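Profilin-2 (PDB 2V8F) binds actin and proline-rich sequences such as the FH1 domain of the formin mDia1, and so probably links monomeric actin to filament assembly. Local coordinates at residues Arg105-Val111 and Leu135-Phe140. Sequence-based numbering, arbitrary orientation.
With SO4 (sulfate ion), chain F; SO4 (sulfate ion), chain D.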
loop_
_atom_site.group_PDB
_atom_site.type_symbol
_atom_site.label_atom_id
_atom_site.label_comp_id
_atom_site.label_asym_id
_atom_site.label_seq_id
_atom_site.Cartn_x
_atom_site.Cartn_y
_atom_site.Cartn_z
ATOM N N ARG A 105 -17.371 2.378 -10.796
ATOM C CA ARG A 105 -17.942 1.138 -11.273
ATOM C C ARG A 105 -17.366 0.774 -12.634
ATOM O O ARG A 105 -17.603 1.502 -13.620
ATOM C CB ARG A 105 -19.454 1.215 -11.332
ATOM C CG ARG A 105 -20.142 -0.043 -11.756
ATOM C CD ARG A 105 -21.678 0.090 -11.799
ATOM N NE ARG A 105 -21.995 1.051 -12.883
ATOM C CZ ARG A 105 -22.105 0.722 -14.147
ATOM N NH1 ARG A 105 -21.947 -0.523 -14.583
ATOM N NH2 ARG A 105 -22.379 1.679 -15.042
ATOM N N ALA A 106 -16.638 -0.318 -12.703
ATOM C CA ALA A 106 -16.254 -0.962 -13.958
ATOM C C ALA A 106 -17.315 -1.995 -14.334
ATOM O O ALA A 106 -18.438 -1.931 -13.832
ATOM C CB ALA A 106 -14.854 -1.514 -13.828
ATOM N N GLY A 107 -17.014 -2.900 -15.254
ATOM C CA GLY A 107 -17.959 -3.849 -15.713
ATOM C C GLY A 107 -18.252 -4.967 -14.721
ATOM O O GLY A 107 -19.386 -5.467 -14.642
ATOM N N ARG A 108 -17.219 -5.402 -14.010
ATOM C CA ARG A 108 -17.255 -6.516 -13.090
ATOM C C ARG A 108 -17.017 -6.157 -11.637
ATOM O O ARG A 108 -17.424 -6.852 -10.718
ATOM C CB ARG A 108 -16.217 -7.630 -13.468
ATOM C CG ARG A 108 -16.435 -8.154 -14.890
ATOM C CD ARG A 108 -15.383 -9.175 -15.297
ATOM N NE ARG A 108 -15.386 -10.393 -14.559
ATOM C CZ ARG A 108 -14.582 -11.428 -14.847
ATOM N NH1 ARG A 108 -13.714 -11.349 -15.835
ATOM N NH2 ARG A 108 -14.692 -12.496 -14.110
ATOM N N VAL A 109 -16.317 -5.054 -11.422
ATOM C CA VAL A 109 -15.825 -4.667 -10.123
ATOM C C VAL A 109 -16.130 -3.189 -9.819
ATOM O O VAL A 109 -16.261 -2.378 -10.724
ATOM C CB VAL A 109 -14.310 -4.926 -9.915
ATOM C CG1 VAL A 109 -13.953 -6.385 -10.065
ATOM C CG2 VAL A 109 -13.439 -4.096 -10.845
ATOM N N LEU A 110 -16.140 -2.889 -8.543
ATOM C CA LEU A 110 -16.183 -1.606 -7.942
ATOM C C LEU A 110 -14.836 -1.271 -7.301
ATOM O O LEU A 110 -14.199 -2.152 -6.715
ATOM C CB LEU A 110 -17.191 -1.542 -6.787
ATOM C CG LEU A 110 -18.613 -1.889 -7.193
ATOM C CD1 LEU A 110 -19.504 -2.026 -5.956
ATOM C CD2 LEU A 110 -19.225 -0.873 -8.169
ATOM N N VAL A 111 -14.430 -0.027 -7.466
ATOM C CA VAL A 111 -13.272 0.541 -6.846
ATOM C C VAL A 111 -13.721 1.432 -5.706
ATOM O O VAL A 111 -14.500 2.358 -5.965
ATOM C CB VAL A 111 -12.465 1.357 -7.851
ATOM C CG1 VAL A 111 -11.280 2.027 -7.158
ATOM C CG2 VAL A 111 -12.066 0.482 -9.033
ATOM N N LEU A 135 -9.903 -0.248 -15.605
ATOM C CA LEU A 135 -10.385 -1.616 -15.479
ATOM C C LEU A 135 -11.456 -1.937 -16.515
ATOM O O LEU A 135 -11.403 -3.014 -17.097
ATOM C CB LEU A 135 -10.866 -1.877 -14.051
ATOM C CG LEU A 135 -9.709 -2.020 -13.055
ATOM C CD1 LEU A 135 -10.309 -1.913 -11.672
ATOM C CD2 LEU A 135 -8.943 -3.324 -13.188
ATOM N N ARG A 136 -12.379 -1.006 -16.754
ATOM C CA ARG A 136 -13.380 -1.250 -17.795
ATOM C C ARG A 136 -12.690 -1.577 -19.103
ATOM O O ARG A 136 -13.069 -2.480 -19.857
ATOM C CB ARG A 136 -14.319 -0.064 -18.019
ATOM C CG ARG A 136 -15.426 0.106 -17.022
ATOM C CD ARG A 136 -16.640 0.948 -17.356
ATOM N NE ARG A 136 -16.291 2.336 -17.571
ATOM C CZ ARG A 136 -16.005 3.243 -16.646
ATOM N NH1 ARG A 136 -16.011 2.948 -15.362
ATOM N NH2 ARG A 136 -15.710 4.469 -17.082
ATOM N N ASP A 137 -11.683 -0.787 -19.482
ATOM C CA ASP A 137 -11.052 -0.934 -20.779
ATOM C C ASP A 137 -10.259 -2.214 -20.864
ATOM O O ASP A 137 -9.970 -2.714 -21.959
ATOM C CB ASP A 137 -10.204 0.313 -21.012
ATOM C CG ASP A 137 -11.028 1.555 -21.288
ATOM O OD1 ASP A 137 -12.252 1.518 -21.460
ATOM O OD2 ASP A 137 -10.464 2.676 -21.403
ATOM N N SER A 138 -9.902 -2.839 -19.754
ATOM C CA SER A 138 -9.173 -4.084 -19.749
ATOM C C SER A 138 -10.121 -5.275 -19.695
ATOM O O SER A 138 -9.593 -6.380 -19.561
ATOM C CB SER A 138 -8.225 -4.074 -18.536
ATOM O OG SER A 138 -7.676 -2.785 -18.281
ATOM N N GLY A 139 -11.431 -5.044 -19.706
ATOM C CA GLY A 139 -12.434 -6.085 -19.651
ATOM C C GLY A 139 -13.012 -6.387 -18.295
ATOM O O GLY A 139 -13.747 -7.372 -18.172
ATOM N N PHE A 140 -12.702 -5.592 -17.281
ATOM C CA PHE A 140 -13.125 -5.799 -15.906
ATOM C C PHE A 140 -14.166 -4.776 -15.512
ATOM O O PHE A 140 -14.496 -4.810 -14.302
ATOM C CB PHE A 140 -11.928 -5.770 -14.926
ATOM C CG PHE A 140 -11.196 -7.096 -15.028
ATOM C CD1 PHE A 140 -10.201 -7.273 -15.958
ATOM C CD2 PHE A 140 -11.551 -8.143 -14.195
ATOM C CE1 PHE A 140 -9.557 -8.491 -16.057
ATOM C CE2 PHE A 140 -10.921 -9.353 -14.286
ATOM C CZ PHE A 140 -9.919 -9.517 -15.212
ATOM O OXT PHE A 140 -14.670 -3.986 -16.312
HETATM S S SO4 F . -17.739 -12.112 -12.260
HETATM O O1 SO4 F . -16.321 -12.480 -11.906
HETATM O O2 SO4 F . -18.297 -13.239 -13.019
HETATM O O3 SO4 F . -17.687 -10.902 -13.124
HETATM O O4 SO4 F . -18.494 -11.781 -11.051
HETATM S S SO4 D . -21.428 -1.815 -18.104
HETATM O O1 SO4 D . -20.169 -1.076 -18.143
HETATM O O2 SO4 D . -21.779 -2.249 -19.454
HETATM O O3 SO4 D . -21.279 -2.983 -17.241
HETATM O O4 SO4 D . -22.484 -0.953 -17.580
HETATM O O HOH W 1 -13.407 -9.995 -18.293
#
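The C-terminal carboxylate of Phe140 meets the backbone of the turn joining strands 100-105 and 109-114. Gly107 N donates to Phe140 OXT at 2.8 Å. Arg108 N donates to Phe140 O, also at 2.8 Å, from above the carboxylate plane, 55° out of it. Val109 N adds a weak bond to the same oxygen. The Arg108 side chain runs past Phe140 O at CB and Gly139 O at CD. It is extended at chi2 and bends at chi3 (65°), which lays the guanidinium nearly parallel to the Phe140 ring, 4° between planes. Phe140 CE2 lies under one guanidinium face, 3.8 Å from Arg108 NH1. A water bridges Arg108 NH1 to Gly139 O, while NE and NH2 grip a sulfate, probably from the crystallisation liquor. In the conformer described, one of two, Arg136 CG lies against Ala106 and a bend at chi3 brings NH1 to Arg105 O; this weak bond and the packing are doubtful. Deeper in, Leu135 CD1 touches both Val109 CG2 and Val111 CG2. Gly139 ends helix 121-137 in a Schellman motif, which turns the chain back toward the strands. Phe140 also packs edge-to-face on Trp4 and touches the bound peptide's backbone. The contact thus ties the chain terminus to the turn between two strands, beside the proline-rich peptide site. Backbone N-H groups, not the Arg108 guanidinium, probably stabilise the carboxylate's charge.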